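L-Ala-D/L-Glu Epimerase (Escherichia coli, PDB 1JPD) belongs to the enolase superfamily, pairing an N-terminal domain of the muconate lactonizing enzyme type with a TIM-barrel-like C-terminal domain. Local coordinates at residues A180-R185 and P209-A214; L223-D228 and G242-V247. One frame throughout, in Å; residues are numbered along the deposited sequence.

Contact 1 of 2, residues A180-R185 and P209-A214; sequences ANESWR and PAQDDA
Glu182, at the third position of a type I' turn from Ala180 to Ser183, meets Pro209 and Ala210. The carbonyl oxygen of Ala180 closes this turn by accepting two bonds from one residue, from Ser183 N at 2.9 Å and from Ser183 OG at 2.7 Å, the hydroxyl lying in the carbonyl plane. With the turn fixed in this way, the side chain of Glu182 leaves beside its own backbone N (chi1 -62°) and runs extended past the alpha carbon of Pro209, Glu182 CG lying 3.8 Å from Pro209 CA. At its end Glu182 OE2 accepts the amide hydrogen of Ala210 N (2.7 Å), approached nearly along the carboxylate C-O bond and with an N-H...O angle of 161°. The other carboxylate oxygen, OE1, forms a salt bridge with Arg53, so both oxygens are engaged. Past Ser183, the indole of Trp184 leads away from the proline: Ala180 CB covers one face, NE1 bonds to the carbonyl of Asp156, and Arg192 makes a cation-pi contact. The backbone of Trp184 stays close, its O 4.1 Å from Pro209 CD. Arg185 then doubles back at chi2 (-66°), and Arg185 NH1 donates to Trp184 O at 2.7 Å. That oxygen lies near the guanidinium plane, whereas the nitrogen stands above the carbonyl plane. The same NH1 of Arg185 packs 3.9 Å from Pro209 CG, the two side chains crossing at about a right angle. Pro209 itself begins a type I turn closed by Asp212 N. Such meeting of neighbouring loops, one following strand 175-179 and the other strand 203-205, belongs to the C-terminal ends of the barrel strands, the side that carries the active site in the enolase superfamily.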
ATOM      1  N   ALA A 180      -6.009   9.245   9.631  1.00 34.89           N
ATOM      2  CA  ALA A 180      -7.080  10.234   9.687  1.00 37.68           C
ATOM      3  C   ALA A 180      -7.735  10.353   8.314  1.00 37.24           C
ATOM      4  O   ALA A 180      -8.726  11.066   8.135  1.00 33.09           O
ATOM      5  CB  ALA A 180      -6.531  11.584  10.147  1.00 40.27           C
ATOM      6  N   ASN A 181      -7.146   9.660   7.344  1.00 36.22           N
ATOM      7  CA  ASN A 181      -7.665   9.601   5.982  1.00 44.48           C
ATOM      8  C   ASN A 181      -8.247  10.911   5.400  1.00 44.47           C
ATOM      9  O   ASN A 181      -9.395  10.947   4.953  1.00 47.16           O
ATOM     10  CB  ASN A 181      -8.726   8.493   5.938  1.00 48.70           C
ATOM     11  CG  ASN A 181      -9.080   8.067   4.525  1.00 58.30           C
ATOM     12  OD1 ASN A 181     -10.253   7.812   4.229  1.00 57.72           O
ATOM     13  ND2 ASN A 181      -8.067   7.972   3.644  1.00 53.60           N
ATOM     14  N   GLU A 182      -7.459  11.982   5.409  1.00 41.98           N
ATOM     15  CA  GLU A 182      -7.883  13.277   4.870  1.00 36.81           C
ATOM     16  C   GLU A 182      -9.121  13.931   5.506  1.00 39.49           C
ATOM     17  O   GLU A 182      -9.699  14.850   4.922  1.00 42.79           O
ATOM     18  CB  GLU A 182      -8.116  13.160   3.355  1.00 34.74           C
ATOM     19  CG  GLU A 182      -6.889  12.778   2.559  1.00 36.84           C
ATOM     20  CD  GLU A 182      -7.119  12.805   1.059  1.00 40.50           C
ATOM     21  OE1 GLU A 182      -7.888  11.967   0.544  1.00 43.76           O
ATOM     22  OE2 GLU A 182      -6.524  13.670   0.387  1.00 45.13           O
ATOM     23  N   SER A 183      -9.522  13.501   6.696  1.00 39.48           N
ATOM     24  CA  SER A 183     -10.716  14.080   7.312  1.00 39.19           C
ATOM     25  C   SER A 183     -10.456  15.203   8.316  1.00 41.88           C
ATOM     26  O   SER A 183     -11.393  15.881   8.743  1.00 42.18           O
ATOM     27  CB  SER A 183     -11.542  12.983   7.989  1.00 35.14           C
ATOM     28  OG  SER A 183     -10.834  12.422   9.079  1.00 38.65           O
ATOM     29  N   TRP A 184      -9.195  15.406   8.692  1.00 41.28           N
ATOM     30  CA  TRP A 184      -8.859  16.448   9.661  1.00 42.36           C
ATOM     31  C   TRP A 184      -8.664  17.810   9.014  1.00 46.32           C
ATOM     32  O   TRP A 184      -8.572  17.915   7.793  1.00 49.46           O
ATOM     33  CB  TRP A 184      -7.602  16.051  10.434  1.00 39.41           C
ATOM     34  CG  TRP A 184      -7.832  14.935  11.418  1.00 42.52           C
ATOM     35  CD1 TRP A 184      -8.929  14.117  11.500  1.00 38.13           C
ATOM     36  CD2 TRP A 184      -6.920  14.479  12.428  1.00 43.67           C
ATOM     37  NE1 TRP A 184      -8.752  13.182  12.492  1.00 37.95           N
ATOM     38  CE2 TRP A 184      -7.529  13.379  13.077  1.00 41.74           C
ATOM     39  CE3 TRP A 184      -5.645  14.889  12.844  1.00 41.63           C
ATOM     40  CZ2 TRP A 184      -6.909  12.687  14.118  1.00 42.15           C
ATOM     41  CZ3 TRP A 184      -5.029  14.199  13.879  1.00 41.61           C
ATOM     42  CH2 TRP A 184      -5.661  13.110  14.502  1.00 42.14           C
ATOM     43  N   ARG A 185      -8.601  18.858   9.829  1.00 52.19           N
ATOM     44  CA  ARG A 185      -8.418  20.205   9.300  1.00 56.30           C
ATOM     45  C   ARG A 185      -7.237  20.949   9.920  1.00 54.46           C
ATOM     46  O   ARG A 185      -6.696  20.537  10.952  1.00 51.57           O
ATOM     47  CB  ARG A 185      -9.709  21.014   9.474  1.00 62.56           C
ATOM     48  CG  ARG A 185     -10.874  20.508   8.616  1.00 69.18           C
ATOM     49  CD  ARG A 185     -10.609  20.693   7.107  1.00 76.30           C
ATOM     50  NE  ARG A 185     -11.680  20.121   6.287  1.00 82.88           N
ATOM     51  CZ  ARG A 185     -11.691  18.874   5.811  1.00 84.55           C
ATOM     52  NH1 ARG A 185     -10.681  18.050   6.056  1.00 84.30           N
ATOM     53  NH2 ARG A 185     -12.733  18.439   5.113  1.00 84.12           N
ATOM     54  N   PRO A 209      -6.331  16.857   3.391  1.00 36.77           N
ATOM     55  CA  PRO A 209      -6.549  16.523   1.981  1.00 33.19           C
ATOM     56  C   PRO A 209      -5.273  16.737   1.174  1.00 35.04           C
ATOM     57  O   PRO A 209      -4.560  17.711   1.398  1.00 37.06           O
ATOM     58  CB  PRO A 209      -7.654  17.492   1.573  1.00 36.85           C
ATOM     59  CG  PRO A 209      -8.449  17.642   2.834  1.00 32.83           C
ATOM     60  CD  PRO A 209      -7.360  17.800   3.867  1.00 35.53           C
ATOM     61  N   ALA A 210      -4.990  15.838   0.235  1.00 30.83           N
ATOM     62  CA  ALA A 210      -3.792  15.948  -0.591  1.00 31.90           C
ATOM     63  C   ALA A 210      -3.673  17.282  -1.318  1.00 37.69           C
ATOM     64  O   ALA A 210      -2.569  17.737  -1.616  1.00 40.86           O
ATOM     65  CB  ALA A 210      -3.751  14.820  -1.610  1.00 25.65           C
ATOM     66  N   GLN A 211      -4.806  17.910  -1.613  1.00 38.62           N
ATOM     67  CA  GLN A 211      -4.776  19.168  -2.334  1.00 44.44           C
ATOM     68  C   GLN A 211      -4.907  20.389  -1.432  1.00 46.11           C
ATOM     69  O   GLN A 211      -5.221  21.481  -1.898  1.00 46.61           O
ATOM     70  CB  GLN A 211      -5.860  19.185  -3.419  1.00 44.65           C
ATOM     71  CG  GLN A 211      -7.301  19.257  -2.913  1.00 54.06           C
ATOM     72  CD  GLN A 211      -7.862  17.919  -2.423  1.00 57.30           C
ATOM     73  OE1 GLN A 211      -9.067  17.796  -2.200  1.00 59.85           O
ATOM     74  NE2 GLN A 211      -6.997  16.924  -2.255  1.00 51.70           N
ATOM     75  N   ASP A 212      -4.654  20.203  -0.140  1.00 47.76           N
ATOM     76  CA  ASP A 212      -4.718  21.303   0.818  1.00 48.05           C
ATOM     77  C   ASP A 212      -4.069  20.899   2.139  1.00 43.69           C
ATOM     78  O   ASP A 212      -4.704  20.916   3.194  1.00 43.16           O
ATOM     79  CB  ASP A 212      -6.171  21.741   1.033  1.00 53.62           C
ATOM     80  CG  ASP A 212      -6.436  23.156   0.528  1.00 59.83           C
ATOM     81  OD1 ASP A 212      -7.593  23.469   0.164  1.00 63.56           O
ATOM     82  OD2 ASP A 212      -5.484  23.966   0.502  1.00 60.55           O
ATOM     83  N   ASP A 213      -2.788  20.549   2.064  1.00 37.11           N
ATOM     84  CA  ASP A 213      -2.033  20.114   3.233  1.00 41.00           C
ATOM     85  C   ASP A 213      -0.885  21.062   3.611  1.00 44.10           C
ATOM     86  O   ASP A 213       0.087  20.652   4.256  1.00 44.56           O
ATOM     87  CB  ASP A 213      -1.477  18.696   2.994  1.00 34.78           C
ATOM     88  CG  ASP A 213      -0.468  18.638   1.846  1.00 36.15           C
ATOM     89  OD1 ASP A 213       0.158  17.571   1.643  1.00 38.70           O
ATOM     90  OD2 ASP A 213      -0.299  19.654   1.139  1.00 35.99           O
ATOM     91  N   ALA A 214      -0.996  22.327   3.224  1.00 43.17           N
ATOM     92  CA  ALA A 214       0.052  23.292   3.520  1.00 40.38           C
ATOM     93  C   ALA A 214       0.234  23.513   5.019  1.00 39.99           C
ATOM     94  O   ALA A 214       1.362  23.649   5.492  1.00 42.58           O
ATOM     95  CB  ALA A 214      -0.245  24.603   2.831  1.00 35.15           C
TER

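Contact 2 of 2, residues L223-D228 and G242-V247; sequences LPICAD and GRYEMV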
ATOM      1  N   LEU A 223       4.940  14.098  16.247  1.00 44.26           N
ATOM      2  CA  LEU A 223       5.101  12.684  15.899  1.00 40.44           C
ATOM      3  C   LEU A 223       5.266  12.638  14.399  1.00 37.94           C
ATOM      4  O   LEU A 223       4.901  13.582  13.697  1.00 39.07           O
ATOM      5  CB  LEU A 223       3.886  11.836  16.300  1.00 39.53           C
ATOM      6  CG  LEU A 223       2.597  11.916  15.473  1.00 35.83           C
ATOM      7  CD1 LEU A 223       1.641  10.813  15.919  1.00 35.99           C
ATOM      8  CD2 LEU A 223       1.958  13.279  15.637  1.00 33.60           C
ATOM      9  N   PRO A 224       5.836  11.548  13.882  1.00 33.91           N
ATOM     10  CA  PRO A 224       6.012  11.464  12.433  1.00 32.81           C
ATOM     11  C   PRO A 224       4.642  11.540  11.764  1.00 39.95           C
ATOM     12  O   PRO A 224       3.665  10.960  12.264  1.00 39.73           O
ATOM     13  CB  PRO A 224       6.666  10.094  12.241  1.00 33.15           C
ATOM     14  CG  PRO A 224       7.340   9.827  13.570  1.00 28.02           C
ATOM     15  CD  PRO A 224       6.321  10.331  14.552  1.00 34.77           C
ATOM     16  N   ILE A 225       4.562  12.265  10.653  1.00 38.93           N
ATOM     17  CA  ILE A 225       3.310  12.391   9.917  1.00 35.85           C
ATOM     18  C   ILE A 225       3.554  11.823   8.519  1.00 35.90           C
ATOM     19  O   ILE A 225       4.453  12.271   7.807  1.00 37.41           O
ATOM     20  CB  ILE A 225       2.834  13.871   9.872  1.00 33.27           C
ATOM     21  CG1 ILE A 225       2.556  14.357  11.302  1.00 31.61           C
ATOM     22  CG2 ILE A 225       1.568  13.997   9.028  1.00 33.76           C
ATOM     23  CD1 ILE A 225       1.861  15.706  11.398  1.00 31.09           C
ATOM     24  N   CYS A 226       2.757  10.827   8.138  1.00 38.38           N
ATOM     25  CA  CYS A 226       2.926  10.142   6.846  1.00 40.44           C
ATOM     26  C   CYS A 226       2.046  10.575   5.681  1.00 36.67           C
ATOM     27  O   CYS A 226       0.852  10.830   5.838  1.00 35.93           O
ATOM     28  CB  CYS A 226       2.753   8.628   7.034  1.00 39.64           C
ATOM     29  SG  CYS A 226       3.293   7.629   5.625  1.00 41.89           S
ATOM     30  N   ALA A 227       2.652  10.630   4.501  1.00 35.55           N
ATOM     31  CA  ALA A 227       1.943  10.999   3.284  1.00 34.00           C
ATOM     32  C   ALA A 227       1.398   9.731   2.643  1.00 37.23           C
ATOM     33  O   ALA A 227       2.110   8.725   2.535  1.00 34.69           O
ATOM     34  CB  ALA A 227       2.886  11.706   2.316  1.00 31.22           C
ATOM     35  N   ASP A 228       0.131   9.781   2.236  1.00 38.10           N
ATOM     36  CA  ASP A 228      -0.520   8.650   1.586  1.00 39.79           C
ATOM     37  C   ASP A 228      -1.024   9.117   0.225  1.00 38.93           C
ATOM     38  O   ASP A 228      -0.378   8.883  -0.793  1.00 35.43           O
ATOM     39  CB  ASP A 228      -1.690   8.147   2.431  1.00 43.92           C
ATOM     40  CG  ASP A 228      -2.285   6.850   1.898  1.00 43.07           C
ATOM     41  OD1 ASP A 228      -1.778   6.328   0.877  1.00 39.03           O
ATOM     42  OD2 ASP A 228      -3.259   6.354   2.512  1.00 45.09           O
ATOM     43  N   GLY A 242       9.195  18.799   4.117  1.00 50.46           N
ATOM     44  CA  GLY A 242       8.768  19.883   4.984  1.00 44.44           C
ATOM     45  C   GLY A 242       7.319  19.775   5.415  1.00 47.81           C
ATOM     46  O   GLY A 242       6.820  20.601   6.185  1.00 46.83           O
ATOM     47  N   ARG A 243       6.625  18.764   4.901  1.00 46.48           N
ATOM     48  CA  ARG A 243       5.227  18.547   5.260  1.00 44.52           C
ATOM     49  C   ARG A 243       5.024  17.164   5.864  1.00 43.64           C
ATOM     50  O   ARG A 243       4.122  16.972   6.677  1.00 44.05           O
ATOM     51  CB  ARG A 243       4.314  18.727   4.042  1.00 41.36           C
ATOM     52  CG  ARG A 243       4.295  20.149   3.533  1.00 40.94           C
ATOM     53  CD  ARG A 243       3.238  20.397   2.477  1.00 44.46           C
ATOM     54  NE  ARG A 243       3.347  21.764   1.973  1.00 46.65           N
ATOM     55  CZ  ARG A 243       2.554  22.302   1.054  1.00 47.79           C
ATOM     56  NH1 ARG A 243       1.567  21.598   0.514  1.00 46.34           N
ATOM     57  NH2 ARG A 243       2.757  23.554   0.669  1.00 49.27           N
ATOM     58  N   TYR A 244       5.880  16.217   5.484  1.00 36.30           N
ATOM     59  CA  TYR A 244       5.784  14.853   5.981  1.00 36.57           C
ATOM     60  C   TYR A 244       7.141  14.229   6.355  1.00 40.25           C
ATOM     61  O   TYR A 244       8.173  14.525   5.749  1.00 39.34           O
ATOM     62  CB  TYR A 244       5.102  13.960   4.931  1.00 37.87           C
ATOM     63  CG  TYR A 244       3.712  14.398   4.512  1.00 34.72           C
ATOM     64  CD1 TYR A 244       3.522  15.324   3.487  1.00 33.12           C
ATOM     65  CD2 TYR A 244       2.589  13.889   5.146  1.00 35.76           C
ATOM     66  CE1 TYR A 244       2.241  15.728   3.103  1.00 34.81           C
ATOM     67  CE2 TYR A 244       1.308  14.286   4.772  1.00 37.12           C
ATOM     68  CZ  TYR A 244       1.138  15.203   3.753  1.00 35.59           C
ATOM     69  OH  TYR A 244      -0.137  15.586   3.398  1.00 35.33           O
ATOM     70  N   GLU A 245       7.126  13.349   7.349  1.00 36.15           N
ATOM     71  CA  GLU A 245       8.338  12.671   7.770  1.00 38.79           C
ATOM     72  C   GLU A 245       8.409  11.307   7.103  1.00 43.39           C
ATOM     73  O   GLU A 245       9.495  10.766   6.890  1.00 46.19           O
ATOM     74  CB  GLU A 245       8.356  12.489   9.290  1.00 37.42           C
ATOM     75  CG  GLU A 245       8.736  13.735  10.059  1.00 40.25           C
ATOM     76  CD  GLU A 245       7.609  14.743  10.165  1.00 44.89           C
ATOM     77  OE1 GLU A 245       7.914  15.954  10.225  1.00 47.34           O
ATOM     78  OE2 GLU A 245       6.426  14.331  10.207  1.00 45.40           O
ATOM     79  N   MET A 246       7.242  10.767   6.752  1.00 46.38           N
ATOM     80  CA  MET A 246       7.140   9.439   6.136  1.00 44.71           C
ATOM     81  C   MET A 246       6.256   9.420   4.882  1.00 43.59           C
ATOM     82  O   MET A 246       5.355  10.247   4.736  1.00 41.42           O
ATOM     83  CB  MET A 246       6.573   8.459   7.173  1.00 40.11           C
ATOM     84  CG  MET A 246       6.479   7.007   6.742  1.00 41.95           C
ATOM     85  SD  MET A 246       5.687   6.030   8.053  1.00 43.66           S
ATOM     86  CE  MET A 246       6.964   6.133   9.341  1.00 42.94           C
ATOM     87  N   VAL A 247       6.522   8.477   3.981  1.00 36.88           N
ATOM     88  CA  VAL A 247       5.725   8.333   2.768  1.00 35.47           C
ATOM     89  C   VAL A 247       5.172   6.917   2.731  1.00 34.94           C
ATOM     90  O   VAL A 247       5.872   5.969   3.077  1.00 38.92           O
ATOM     91  CB  VAL A 247       6.562   8.569   1.483  1.00 34.22           C
ATOM     92  CG1 VAL A 247       7.125   9.977   1.475  1.00 35.94           C
ATOM     93  CG2 VAL A 247       7.684   7.550   1.391  1.00 34.52           C
TER
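With CG of Tyr244 anti to its carbonyl carbon (chi1 -58°), the phenol ring is laid against Ala227, while a bend at chi2 of Glu245 (77°) turns the neighbouring carboxylate back to the amide of Ile225. Ala227 CB sits over one ring face, 3.6 Å from the centroid of the Tyr244 ring, in a CH-pi contact. Ile225 O lies at the ring edge, near its plane, and Ile225 CG2 reaches Tyr244 CD2 at 4.0 Å, the two side chains crossing at about a right angle. The phenol oxygen of Tyr244 finds its main partner beyond the strands, in Asp213. Between the backbones, Cys226 pairs with Met246 and Ala227 with Val247 as parallel neighbours. Ala227 N donates to Met246 O (2.7 Å), and Ile225 O takes Glu245 N at 2.9 Å together with a longer, weak bond from Met246 N. Cys226 CA adds a C-H...O contact to Met246 O. On the face carrying Cys226 and Met246, the thiol lies alongside the thioether chain: Cys226 SG lies 3.8 Å from Met246 SD and also touches Met246 CG, and Met203 joins them from the adjoining strand 203-205. At the start of the pairing Glu245 OE2 accepts Ile225 N at 2.8 Å, with an N-H...O angle of 149°, and His221 ND1 bonds to the same oxygen. A carboxylate thus takes the place of a backbone acceptor where the pairing begins, and its two partners at OE2 are consistent with an ionised group. Apolar groups cover both faces of the paired strands: thiol and thioether pack on the face of Cys226 and Met246, while the Ala227 methyl meets the Tyr244 ring on the opposite face.

Following the chain, strand 175-179 runs into the first segment of contact 1, and that contact closes a loop of 23 intervening residues holding helix 189-198 and strand 203-205. Contact 2 opens only afterwards and closes a shorter beta-alpha-beta unit, from strand 225-227 through helix 237-240 to strand 246-249. The two loops thus stand in series, neither nested nor crossed, and together they span four successive parallel strands of the barrel. The centres of contact 1 and contact 2 are about 12 Å apart. Asp213, in the later segment of contact 1, bridges them, its OD1 probably hydrogen-bonding to Tyr244 OH and its OD2 forming a salt bridge with Arg243 NH1, which ties the loop after strand 203-205 to the approach to strand 246-249.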